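Local coordinates for response regulator receiver domain protein (CheY) (Rhodospirillum rubrum, PDB 3HEB), which probably works as a phosphorylation-dependent switch in two-component signalling, accepting a phosphoryl group from a partner sensor kinase, at residues L19-I24 / N31-F36; L43-G48 / R59-L64; L65-N68 / G74-I77; R102-C107 / Y115-V120. One frame throughout, in Å; residues are numbered along the deposited sequence.

Contact 1: L19-I24 / N31-F36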
loop_
_atom_site.group_PDB
_atom_site.type_symbol
_atom_site.label_atom_id
_atom_site.label_comp_id
_atom_site.label_asym_id
_atom_site.label_seq_id
_atom_site.Cartn_x
_atom_site.Cartn_y
_atom_site.Cartn_z
ATOM N N LEU A 19 15.600 -8.961 -12.416
ATOM C CA LEU A 19 14.380 -8.719 -13.184
ATOM C C LEU A 19 13.599 -7.543 -12.583
ATOM O O LEU A 19 13.056 -6.702 -13.305
ATOM C CB LEU A 19 13.491 -9.963 -13.180
ATOM C CG LEU A 19 12.092 -9.731 -13.755
ATOM C CD1 LEU A 19 12.193 -9.475 -15.252
ATOM C CD2 LEU A 19 11.226 -10.946 -13.483
ATOM N N ILE A 20 13.552 -7.500 -11.254
ATOM C CA ILE A 20 12.856 -6.454 -10.521
ATOM C C ILE A 20 13.500 -5.104 -10.801
ATOM O O ILE A 20 12.825 -4.131 -11.131
ATOM C CB ILE A 20 12.928 -6.727 -8.998
ATOM C CG1 ILE A 20 12.175 -8.018 -8.658
ATOM C CG2 ILE A 20 12.333 -5.563 -8.226
ATOM C CD1 ILE A 20 12.356 -8.480 -7.221
ATOM N N GLU A 21 14.823 -5.063 -10.686
ATOM C CA GLU A 21 15.582 -3.849 -10.892
ATOM C C GLU A 21 15.449 -3.249 -12.282
ATOM O O GLU A 21 15.266 -2.046 -12.417
ATOM C CB GLU A 21 17.059 -4.113 -10.615
ATOM C CG GLU A 21 17.969 -2.903 -10.804
ATOM C CD GLU A 21 19.429 -3.284 -11.093
ATOM O OE1 GLU A 21 19.968 -4.226 -10.453
ATOM O OE2 GLU A 21 20.044 -2.627 -11.965
ATOM N N LYS A 22 15.546 -4.070 -13.319
ATOM C CA LYS A 22 15.464 -3.523 -14.664
ATOM C C LYS A 22 14.063 -3.112 -15.043
ATOM O O LYS A 22 13.877 -2.224 -15.866
ATOM C CB LYS A 22 16.012 -4.512 -15.697
ATOM C CG LYS A 22 15.223 -5.791 -15.855
ATOM C CD LYS A 22 15.898 -6.728 -16.858
ATOM C CE LYS A 22 16.188 -6.010 -18.172
ATOM N NZ LYS A 22 14.984 -5.285 -18.670
ATOM N N ASN A 23 13.067 -3.743 -14.443
ATOM C CA ASN A 23 11.712 -3.373 -14.782
ATOM C C ASN A 23 11.285 -2.122 -14.043
ATOM O O ASN A 23 10.364 -1.429 -14.466
ATOM C CB ASN A 23 10.775 -4.545 -14.534
ATOM C CG ASN A 23 10.813 -5.539 -15.673
ATOM O OD1 ASN A 23 10.267 -5.278 -16.745
ATOM N ND2 ASN A 23 11.477 -6.667 -15.463
ATOM N N ILE A 24 11.972 -1.813 -12.952
ATOM C CA ILE A 24 11.660 -0.601 -12.221
ATOM C C ILE A 24 12.191 0.550 -13.079
ATOM O O ILE A 24 11.564 1.613 -13.173
ATOM C CB ILE A 24 12.346 -0.575 -10.841
ATOM C CG1 ILE A 24 11.707 -1.620 -9.925
ATOM C CG2 ILE A 24 12.235 0.811 -10.222
ATOM C CD1 ILE A 24 10.228 -1.427 -9.721
ATOM N N ASN A 31 15.178 6.288 -9.166
ATOM C CA ASN A 31 15.551 6.306 -7.756
ATOM C C ASN A 31 16.657 5.318 -7.388
ATOM O O ASN A 31 16.793 4.247 -7.985
ATOM C CB ASN A 31 14.328 6.032 -6.870
ATOM C CG ASN A 31 13.255 7.093 -7.014
ATOM O OD1 ASN A 31 12.601 7.194 -8.054
ATOM N ND2 ASN A 31 13.074 7.902 -5.971
ATOM N N GLU A 32 17.457 5.702 -6.397
ATOM C CA GLU A 32 18.532 4.855 -5.917
ATOM C C GLU A 32 17.908 3.574 -5.378
ATOM O O GLU A 32 16.894 3.612 -4.680
ATOM C CB GLU A 32 19.297 5.558 -4.794
ATOM C CG GLU A 32 18.382 6.163 -3.715
ATOM C CD GLU A 32 18.052 7.650 -3.944
ATOM O OE1 GLU A 32 18.904 8.506 -3.589
ATOM O OE2 GLU A 32 16.953 7.959 -4.476
ATOM N N ILE A 33 18.507 2.441 -5.724
ATOM C CA ILE A 33 18.033 1.155 -5.251
ATOM C C ILE A 33 19.204 0.475 -4.583
ATOM O O ILE A 33 20.229 0.239 -5.225
ATOM C CB ILE A 33 17.580 0.244 -6.397
ATOM C CG1 ILE A 33 16.276 0.761 -6.998
ATOM C CG2 ILE A 33 17.409 -1.181 -5.881
ATOM C CD1 ILE A 33 15.885 0.051 -8.278
ATOM N N ILE A 34 19.068 0.185 -3.293
ATOM C CA ILE A 34 20.121 -0.506 -2.567
ATOM C C ILE A 34 19.586 -1.919 -2.312
ATOM O O ILE A 34 18.543 -2.104 -1.674
ATOM C CB ILE A 34 20.490 0.233 -1.253
ATOM C CG1 ILE A 34 21.627 -0.504 -0.550
ATOM C CG2 ILE A 34 19.299 0.342 -0.343
ATOM C CD1 ILE A 34 22.254 0.278 0.568
ATOM N N ALA A 35 20.297 -2.905 -2.858
ATOM C CA ALA A 35 19.906 -4.308 -2.767
ATOM C C ALA A 35 20.623 -5.136 -1.702
ATOM O O ALA A 35 21.813 -4.964 -1.455
ATOM C CB ALA A 35 20.093 -4.964 -4.124
ATOM N N PHE A 36 19.881 -6.043 -1.079
ATOM C CA PHE A 36 20.432 -6.933 -0.065
ATOM C C PHE A 36 19.956 -8.339 -0.405
ATOM O O PHE A 36 18.761 -8.552 -0.633
ATOM C CB PHE A 36 19.943 -6.540 1.335
ATOM C CG PHE A 36 20.391 -5.178 1.769
ATOM C CD1 PHE A 36 21.742 -4.910 1.982
ATOM C CD2 PHE A 36 19.473 -4.146 1.909
ATOM C CE1 PHE A 36 22.171 -3.631 2.321
ATOM C CE2 PHE A 36 19.887 -2.863 2.247
ATOM C CZ PHE A 36 21.240 -2.602 2.452
#
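Ile33 on the edge strand 33-36 meets Ile24 and Glu21 of helix 14-26 in a thin, purely apolar contact. It lies within the first beta-alpha-beta unit of the receiver fold, where the chain runs from strand 6-10 through the helix into 33-36. The reaching is done by Ile33: with CG1 anti to its carbonyl carbon (chi1 -71°) and the chain extended beyond it, CD1 is carried toward the helix. There Ile33 CD1 comes 4.2 Å from Ile24 CG2. The same methyl lies 4.4 Å from Glu21 CG, so the glutamate takes part through its aliphatic stem while its carboxylate lies farther off. On the strand side Ile33 also packs on Ile7 of strand 6-10; on the helix side Ile24 continues onto Ile129 of helix 122-136 and onto Val29.

One turn of the helix is fastened on its flank by Asn23. Its ND2 donates to Leu19 O at 2.7 Å, and the backbone Asn23 N reaches the same Leu19 O at 3.2 Å from the opposite face of the carbonyl plane, so two N-H groups grip one oxygen. Asn23 OD1 accepts from Arg130 NH2, tying this flank to helix 122-136.

No hydrogen bond spans the two segments. The backbone pairing of 33-36 is made with strand 6-10, and toward the helix the contact offers dispersion and the shedding of water from one isoleucine tip, chemistry that probably tolerates small shifts between helix and strand.

Contact 2: L43-G48 / R59-L64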
loop_
_atom_site.group_PDB
_atom_site.type_symbol
_atom_site.label_atom_id
_atom_site.label_comp_id
_atom_site.label_asym_id
_atom_site.label_seq_id
_atom_site.Cartn_x
_atom_site.Cartn_y
_atom_site.Cartn_z
ATOM N N LEU A 43 18.736 -5.807 7.590
ATOM C CA LEU A 43 18.361 -5.263 8.889
ATOM C C LEU A 43 19.483 -4.352 9.393
ATOM O O LEU A 43 19.232 -3.358 10.074
ATOM C CB LEU A 43 18.106 -6.386 9.899
ATOM C CG LEU A 43 16.847 -7.229 9.687
ATOM C CD1 LEU A 43 16.853 -8.405 10.656
ATOM C CD2 LEU A 43 15.606 -6.374 9.902
ATOM N N ASN A 44 20.723 -4.699 9.056
ATOM C CA ASN A 44 21.874 -3.892 9.457
ATOM C C ASN A 44 21.735 -2.456 8.944
ATOM O O ASN A 44 21.886 -1.489 9.694
ATOM C CB ASN A 44 23.162 -4.485 8.900
ATOM C CG ASN A 44 24.316 -3.517 8.983
ATOM O OD1 ASN A 44 24.743 -3.140 10.074
ATOM N ND2 ASN A 44 24.819 -3.088 7.826
ATOM N N TYR A 45 21.450 -2.338 7.652
ATOM C CA TYR A 45 21.285 -1.047 6.997
ATOM C C TYR A 45 20.125 -0.248 7.586
ATOM O O TYR A 45 20.245 0.944 7.857
ATOM C CB TYR A 45 21.043 -1.265 5.501
ATOM C CG TYR A 45 20.602 -0.019 4.765
ATOM C CD1 TYR A 45 21.499 1.030 4.532
ATOM C CD2 TYR A 45 19.281 0.132 4.338
ATOM C CE1 TYR A 45 21.098 2.195 3.898
ATOM C CE2 TYR A 45 18.863 1.303 3.698
ATOM C CZ TYR A 45 19.779 2.332 3.484
ATOM O OH TYR A 45 19.380 3.497 2.871
ATOM N N LEU A 46 19.002 -0.928 7.781
ATOM C CA LEU A 46 17.789 -0.321 8.307
ATOM C C LEU A 46 17.842 0.085 9.777
ATOM O O LEU A 46 17.285 1.117 10.160
ATOM C CB LEU A 46 16.622 -1.284 8.100
ATOM C CG LEU A 46 15.590 -1.043 6.990
ATOM C CD1 LEU A 46 16.161 -0.200 5.865
ATOM C CD2 LEU A 46 15.099 -2.403 6.487
ATOM N N PHE A 47 18.497 -0.726 10.602
ATOM C CA PHE A 47 18.564 -0.441 12.029
ATOM C C PHE A 47 19.923 0.019 12.547
ATOM O O PHE A 47 20.012 0.599 13.632
ATOM C CB PHE A 47 18.087 -1.665 12.821
ATOM C CG PHE A 47 16.660 -2.039 12.544
ATOM C CD1 PHE A 47 16.351 -3.021 11.607
ATOM C CD2 PHE A 47 15.619 -1.369 13.190
ATOM C CE1 PHE A 47 15.023 -3.330 11.317
ATOM C CE2 PHE A 47 14.283 -1.670 12.907
ATOM C CZ PHE A 47 13.986 -2.650 11.969
ATOM N N GLY A 48 20.973 -0.227 11.770
ATOM C CA GLY A 48 22.305 0.180 12.182
ATOM C C GLY A 48 22.967 -0.842 13.083
ATOM O O GLY A 48 22.345 -1.829 13.479
ATOM N N ARG A 59 14.367 9.087 7.068
ATOM C CA ARG A 59 14.574 8.560 5.730
ATOM C C ARG A 59 13.253 8.339 5.006
ATOM O O ARG A 59 12.227 8.009 5.617
ATOM C CB ARG A 59 15.318 7.230 5.769
ATOM C CG ARG A 59 16.814 7.316 5.969
ATOM C CD ARG A 59 17.385 5.899 6.024
ATOM N NE ARG A 59 18.842 5.866 6.043
ATOM C CZ ARG A 59 19.559 4.759 6.214
ATOM N NH1 ARG A 59 18.948 3.586 6.388
ATOM N NH2 ARG A 59 20.888 4.822 6.200
ATOM N N ALA A 60 13.294 8.521 3.694
ATOM C CA ALA A 60 12.130 8.313 2.859
ATOM C C ALA A 60 12.525 7.108 2.030
ATOM O O ALA A 60 13.311 7.231 1.096
ATOM C CB ALA A 60 11.881 9.531 1.970
ATOM N N GLN A 61 11.985 5.944 2.374
ATOM C CA GLN A 61 12.333 4.711 1.675
ATOM C C GLN A 61 11.170 3.736 1.518
ATOM O O GLN A 61 10.312 3.634 2.384
ATOM C CB GLN A 61 13.459 4.024 2.445
ATOM C CG GLN A 61 13.141 3.945 3.931
ATOM C CD GLN A 61 14.267 3.403 4.764
ATOM O OE1 GLN A 61 15.412 3.371 4.330
ATOM N NE2 GLN A 61 13.947 2.990 5.989
ATOM N N LEU A 62 11.157 3.026 0.394
ATOM C CA LEU A 62 10.138 2.017 0.121
ATOM C C LEU A 62 10.917 0.705 0.160
ATOM O O LEU A 62 12.027 0.629 -0.364
ATOM C CB LEU A 62 9.525 2.199 -1.276
ATOM C CG LEU A 62 8.643 1.019 -1.729
ATOM C CD1 LEU A 62 7.179 1.347 -1.490
ATOM C CD2 LEU A 62 8.854 0.738 -3.186
ATOM N N VAL A 63 10.349 -0.325 0.778
ATOM C CA VAL A 63 11.051 -1.595 0.843
ATOM C C VAL A 63 10.337 -2.746 0.150
ATOM O O VAL A 63 9.157 -3.015 0.403
ATOM C CB VAL A 63 11.336 -2.001 2.305
ATOM C CG1 VAL A 63 12.165 -0.925 2.990
ATOM C CG2 VAL A 63 10.049 -2.197 3.046
ATOM N N LEU A 64 11.065 -3.398 -0.754
ATOM C CA LEU A 64 10.561 -4.565 -1.466
ATOM C C LEU A 64 11.100 -5.733 -0.669
ATOM O O LEU A 64 12.308 -5.845 -0.468
ATOM C CB LEU A 64 11.106 -4.628 -2.890
ATOM C CG LEU A 64 10.211 -3.959 -3.920
ATOM C CD1 LEU A 64 8.846 -4.648 -3.918
ATOM C CD2 LEU A 64 10.077 -2.477 -3.584
HETATM O O HOH W 1 22.968 2.233 7.233
#
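Arg59 lays its guanidinium flat on the ring of Tyr45, joining helix 39-47 of this alternating beta-alpha receiver fold to the lead-in of the central strand 61-65. The centres of guanidinium and ring are 4.2 Å apart. Their planes lie 21° from parallel, a cation-pi stack displaced toward the phenol end. Arg59 NH1 sits 3.3 Å from Tyr45 CZ, and the hydroxyl lies over the middle of the guanidinium. Tyr45 has CG anti to its own N (chi1 169°), which swings the ring off the helix to meet the arginine, itself extended from CG to NE. Arg59 NH1 also donates to Tyr45 O at 3.3 Å, from above the carbonyl plane and not along a lone pair, so one residue supplies ring and acceptor. With an alanine in place of Tyr45 the guanidinium would probably lose its flat support and be freer to swing, kept mainly by its bond to the backbone carbonyl and a weak water contact. Phe36 packs against Tyr45 too.

Deeper in, Gln61 reaches across from the strand with CG wedged between its backbone N and carbonyl carbon (chi1 48°) and the rest extended. Gln61 NE2 is 3.9 Å from Leu46 CD1 and bonds weakly to Ser90 OG, whereas Gln61 OE1 is buried without a partner in the model. At the guanidinium edge a water donates to Tyr45 O at 3.1 Å and weakly accepts from Arg59 NH2.

Contact 3: L65-N68 / G74-I77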
loop_
_atom_site.group_PDB
_atom_site.type_symbol
_atom_site.label_atom_id
_atom_site.label_comp_id
_atom_site.label_asym_id
_atom_site.label_seq_id
_atom_site.Cartn_x
_atom_site.Cartn_y
_atom_site.Cartn_z
ATOM N N LEU A 65 10.214 -6.602 -0.215
ATOM C CA LEU A 65 10.647 -7.721 0.601
ATOM C C LEU A 65 10.099 -9.072 0.179
ATOM O O LEU A 65 8.892 -9.249 0.017
ATOM C CB LEU A 65 10.277 -7.443 2.067
ATOM C CG LEU A 65 10.609 -8.463 3.165
ATOM C CD1 LEU A 65 12.113 -8.587 3.360
ATOM C CD2 LEU A 65 9.941 -8.022 4.464
ATOM N N ASP A 66 11.014 -10.015 -0.016
ATOM C CA ASP A 66 10.660 -11.380 -0.360
ATOM C C ASP A 66 10.634 -12.040 1.006
ATOM O O ASP A 66 11.495 -11.750 1.833
ATOM C CB ASP A 66 11.739 -12.010 -1.243
ATOM C CG ASP A 66 11.437 -13.455 -1.593
ATOM O OD1 ASP A 66 10.249 -13.831 -1.582
ATOM O OD2 ASP A 66 12.384 -14.212 -1.895
ATOM N N LEU A 67 9.649 -12.897 1.259
ATOM C CA LEU A 67 9.534 -13.563 2.557
ATOM C C LEU A 67 10.493 -14.737 2.663
ATOM O O LEU A 67 10.864 -15.157 3.768
ATOM C CB LEU A 67 8.113 -14.076 2.765
ATOM C CG LEU A 67 6.967 -13.074 2.623
ATOM C CD1 LEU A 67 5.669 -13.845 2.526
ATOM C CD2 LEU A 67 6.952 -12.087 3.806
ATOM N N ASN A 68 10.896 -15.257 1.506
ATOM C CA ASN A 68 11.787 -16.409 1.452
ATOM C C ASN A 68 13.266 -16.046 1.342
ATOM O O ASN A 68 13.849 -16.040 0.252
ATOM C CB ASN A 68 11.362 -17.322 0.296
ATOM C CG ASN A 68 9.863 -17.614 0.306
ATOM O OD1 ASN A 68 9.301 -18.012 1.334
ATOM N ND2 ASN A 68 9.207 -17.412 -0.839
ATOM N N GLY A 74 11.379 -13.153 5.786
ATOM C CA GLY A 74 11.058 -11.751 5.644
ATOM C C GLY A 74 9.937 -11.270 6.547
ATOM O O GLY A 74 9.841 -10.067 6.824
ATOM N N ILE A 75 9.078 -12.175 7.007
ATOM C CA ILE A 75 7.992 -11.748 7.878
ATOM C C ILE A 75 8.556 -11.093 9.136
ATOM O O ILE A 75 8.035 -10.087 9.608
ATOM C CB ILE A 75 7.058 -12.923 8.260
ATOM C CG1 ILE A 75 6.060 -13.159 7.127
ATOM C CG2 ILE A 75 6.299 -12.615 9.553
ATOM C CD1 ILE A 75 5.066 -14.269 7.399
ATOM N N ASP A 76 9.636 -11.650 9.667
ATOM C CA ASP A 76 10.225 -11.069 10.862
ATOM C C ASP A 76 10.902 -9.731 10.586
ATOM O O ASP A 76 11.001 -8.886 11.474
ATOM C CB ASP A 76 11.184 -12.067 11.497
ATOM C CG ASP A 76 10.447 -13.245 12.099
ATOM O OD1 ASP A 76 9.538 -13.010 12.918
ATOM O OD2 ASP A 76 10.762 -14.397 11.757
ATOM N N ILE A 77 11.360 -9.529 9.355
ATOM C CA ILE A 77 11.972 -8.258 8.998
ATOM C C ILE A 77 10.830 -7.237 9.045
ATOM O O ILE A 77 10.979 -6.149 9.592
ATOM C CB ILE A 77 12.587 -8.293 7.566
ATOM C CG1 ILE A 77 13.790 -9.246 7.536
ATOM C CG2 ILE A 77 13.005 -6.894 7.146
ATOM C CD1 ILE A 77 14.507 -9.319 6.202
#
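Leu65 and Leu67 close around Gly74 at the beginning of helix 74-83, and the packing there is tight. The Leu65 CD2 methyl rests 3.1 Å from Gly74 O, and the alpha carbons of Leu67 and Gly74 are only 3.9 Å apart. A side chain on Gly74 would not fit: a beta carbon there would run into Asp66 O and the alpha carbon of Leu67. Gly74 N donates to Leu67 O at 2.9 Å in a nearly straight bond (167°), and Thr73 OG1 shares that oxygen.

Two apolar pairs flank this bond. Leu65, its CG anti to N (chi1 180°), points CD1 at Ile77 CD1, 3.8 Å away, while Leu67 CD2 lies 3.6 Å from Ile75 CG1. Cutting Leu65 back to an alanine would probably open a gap beside the Gly74 carbonyl and leave the Ile77 methyl without its partner from the strand end.

In receiver domains the end of this strand carries the phosphorylatable aspartate. Asp66 is predicted to be that residue and is unmodified here. Its first side-chain bond points away from the helix, whereas Leu65 and Leu67 on either side reach Gly74, Ile77 and Ile75. The carboxylate lies near Glu11 and Asp12, with Lys118 NZ at long range in a weak ion pair with OD2. Asp66 OD1 accepts from Thr96 OG1 and takes a weak 3.5 Å bond from Asn68 N.

The outer side is looser. Asn68 is exposed and turns away from the helix, and Asp76, two residues on from Gly74, is exposed as well and makes no contact with segment 65-68.

Contact 4: R102-C107 / Y115-V120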
loop_
_atom_site.group_PDB
_atom_site.type_symbol
_atom_site.label_atom_id
_atom_site.label_comp_id
_atom_site.label_asym_id
_atom_site.label_seq_id
_atom_site.Cartn_x
_atom_site.Cartn_y
_atom_site.Cartn_z
ATOM N N ARG A 102 -3.467 -17.233 4.668
ATOM C CA ARG A 102 -2.782 -17.125 5.953
ATOM C C ARG A 102 -1.528 -16.256 5.961
ATOM O O ARG A 102 -1.313 -15.486 6.898
ATOM C CB ARG A 102 -2.453 -18.522 6.490
ATOM C CG ARG A 102 -3.677 -19.301 6.974
ATOM C CD ARG A 102 -3.294 -20.611 7.674
ATOM N NE ARG A 102 -2.719 -21.610 6.769
ATOM C CZ ARG A 102 -1.472 -22.075 6.845
ATOM N NH1 ARG A 102 -0.645 -21.639 7.788
ATOM N NH2 ARG A 102 -1.049 -22.989 5.978
ATOM N N GLU A 103 -0.702 -16.378 4.926
ATOM C CA GLU A 103 0.523 -15.589 4.838
ATOM C C GLU A 103 0.215 -14.143 4.501
ATOM O O GLU A 103 0.764 -13.222 5.099
ATOM C CB GLU A 103 1.451 -16.167 3.775
ATOM C CG GLU A 103 2.139 -17.437 4.217
ATOM C CD GLU A 103 3.117 -17.185 5.341
ATOM O OE1 GLU A 103 4.260 -16.778 5.043
ATOM O OE2 GLU A 103 2.741 -17.380 6.518
ATOM N N ILE A 104 -0.668 -13.956 3.532
ATOM C CA ILE A 104 -1.051 -12.634 3.100
ATOM C C ILE A 104 -1.666 -11.885 4.271
ATOM O O ILE A 104 -1.220 -10.788 4.612
ATOM C CB ILE A 104 -2.047 -12.727 1.921
ATOM C CG1 ILE A 104 -1.346 -13.377 0.716
ATOM C CG2 ILE A 104 -2.565 -11.358 1.567
ATOM C CD1 ILE A 104 -2.240 -13.592 -0.494
ATOM N N GLN A 105 -2.668 -12.492 4.901
ATOM C CA GLN A 105 -3.341 -11.870 6.036
ATOM C C GLN A 105 -2.374 -11.555 7.182
ATOM O O GLN A 105 -2.508 -10.522 7.849
ATOM C CB GLN A 105 -4.466 -12.779 6.543
ATOM C CG GLN A 105 -5.389 -13.286 5.435
ATOM C CD GLN A 105 -6.505 -14.187 5.949
ATOM O OE1 GLN A 105 -6.292 -15.053 6.815
ATOM N NE2 GLN A 105 -7.704 -13.999 5.402
ATOM N N ARG A 106 -1.401 -12.434 7.405
ATOM C CA ARG A 106 -0.433 -12.236 8.476
ATOM C C ARG A 106 0.460 -11.013 8.203
ATOM O O ARG A 106 0.737 -10.218 9.110
ATOM C CB ARG A 106 0.425 -13.495 8.646
ATOM C CG ARG A 106 1.071 -13.627 10.020
ATOM C CD ARG A 106 1.900 -14.914 10.134
ATOM N NE ARG A 106 2.228 -15.245 11.526
ATOM C CZ ARG A 106 1.487 -16.028 12.311
ATOM N NH1 ARG A 106 0.366 -16.577 11.853
ATOM N NH2 ARG A 106 1.863 -16.262 13.564
ATOM N N CYS A 107 0.904 -10.869 6.955
ATOM C CA CYS A 107 1.744 -9.739 6.563
ATOM C C CYS A 107 0.986 -8.431 6.791
ATOM O O CYS A 107 1.521 -7.476 7.362
ATOM C CB CYS A 107 2.163 -9.862 5.093
ATOM S SG CYS A 107 3.346 -11.216 4.768
ATOM N N TYR A 115 0.936 -6.333 -0.575
ATOM C CA TYR A 115 1.426 -7.685 -0.750
ATOM C C TYR A 115 1.198 -8.063 -2.209
ATOM O O TYR A 115 0.083 -7.934 -2.745
ATOM C CB TYR A 115 0.678 -8.652 0.166
ATOM C CG TYR A 115 1.213 -10.063 0.112
ATOM C CD1 TYR A 115 1.844 -10.630 1.217
ATOM C CD2 TYR A 115 1.065 -10.846 -1.038
ATOM C CE1 TYR A 115 2.307 -11.931 1.186
ATOM C CE2 TYR A 115 1.526 -12.147 -1.077
ATOM C CZ TYR A 115 2.144 -12.688 0.040
ATOM O OH TYR A 115 2.589 -13.997 0.021
ATOM N N ILE A 116 2.264 -8.507 -2.858
ATOM C CA ILE A 116 2.188 -8.907 -4.252
ATOM C C ILE A 116 2.773 -10.293 -4.402
ATOM O O ILE A 116 3.931 -10.518 -4.058
ATOM C CB ILE A 116 2.998 -7.972 -5.164
ATOM C CG1 ILE A 116 2.446 -6.547 -5.078
ATOM C CG2 ILE A 116 2.957 -8.490 -6.608
ATOM C CD1 ILE A 116 3.221 -5.529 -5.909
ATOM N N THR A 117 1.966 -11.226 -4.892
ATOM C CA THR A 117 2.446 -12.579 -5.115
ATOM C C THR A 117 3.169 -12.524 -6.459
ATOM O O THR A 117 2.610 -12.046 -7.456
ATOM C CB THR A 117 1.280 -13.591 -5.204
ATOM O OG1 THR A 117 0.661 -13.726 -3.919
ATOM C CG2 THR A 117 1.795 -14.953 -5.669
ATOM N N LYS A 118 4.415 -12.990 -6.483
ATOM C CA LYS A 118 5.196 -12.984 -7.711
ATOM C C LYS A 118 4.453 -13.759 -8.786
ATOM O O LYS A 118 4.091 -14.911 -8.572
ATOM C CB LYS A 118 6.560 -13.643 -7.491
ATOM C CG LYS A 118 7.505 -12.886 -6.578
ATOM C CD LYS A 118 8.836 -13.600 -6.500
ATOM C CE LYS A 118 9.789 -12.852 -5.597
ATOM N NZ LYS A 118 11.110 -13.535 -5.475
ATOM N N PRO A 119 4.183 -13.128 -9.942
ATOM C CA PRO A 119 3.478 -13.884 -10.982
ATOM C C PRO A 119 4.397 -15.018 -11.441
ATOM O O PRO A 119 5.621 -14.850 -11.511
ATOM C CB PRO A 119 3.241 -12.842 -12.077
ATOM C CG PRO A 119 3.129 -11.542 -11.301
ATOM C CD PRO A 119 4.242 -11.689 -10.271
ATOM N N VAL A 120 3.812 -16.176 -11.730
ATOM C CA VAL A 120 4.587 -17.323 -12.174
ATOM C C VAL A 120 5.200 -17.032 -13.528
ATOM O O VAL A 120 6.400 -17.208 -13.719
ATOM C CB VAL A 120 3.716 -18.583 -12.285
ATOM C CG1 VAL A 120 4.518 -19.705 -12.911
ATOM C CG2 VAL A 120 3.218 -18.998 -10.899
#
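The last beta-alpha-beta unit of the receiver fold, strand 92-96 through helix 101-109 to strand 114-117, is packed together by Tyr115, with Ile104 and Cys107 of the helix gathered round its ring. Tyr115, three residues before Lys118, probably corresponds to the switch aromatic of CheY-like proteins. Its CG stands anti to the backbone N (chi1 -176°), directing the ring toward the helix. Ile104 CG1 comes down on one face in a CH-pi contact, 3.7 Å from the Tyr115 ring centroid and 16° from the normal. Cys107 approaches differently: its SG lies in the ring plane at the edge, 3.8 Å from Tyr115 CE1, a sulfur-aromatic contact. Face and edge are thus gripped by side chains one helical turn apart, which probably limits how far the ring can tilt. The phenol OH bonds to Thr98 O, giving the buried polar end a partner.

Helix segment 102-107 runs nearly antiparallel to strand segment 115-117, at 157°, the axes 9.7 Å apart at closest approach. Strand 92-96 pairs with 114-117 on its inner side, Ile75 and Leu78 of helix 74-83 pack on Cys107, and the second subunit lies along the strand, with backbone bonds from Tyr115 and its Gln140 bonded to Thr117 OG1.

Overall arrangement
From the N terminus the contacts follow in series, none enclosing or crossing another. Contact 1 closes the short turn from helix 14-26 to edge strand 33-36, and contact 2 spans the longer loop from helix 39-47 to the central strand; the two touch where Phe36 packs on Tyr45. Contact 3 shuts the loop that carries the predicted phosphorylation site, immediately after that strand, and meets contact 2 through Leu43 and Ile77. Contact 4 closes the turn into the last strand, about 11 Å from contact 3 between centres, with Leu67 touching Cys107 and Tyr115, and Lys118 in a long, weak pair with Asp66. Contacts 1 and 4 thus secure the sheet's two outer strands, contacts 2 and 3 its middle.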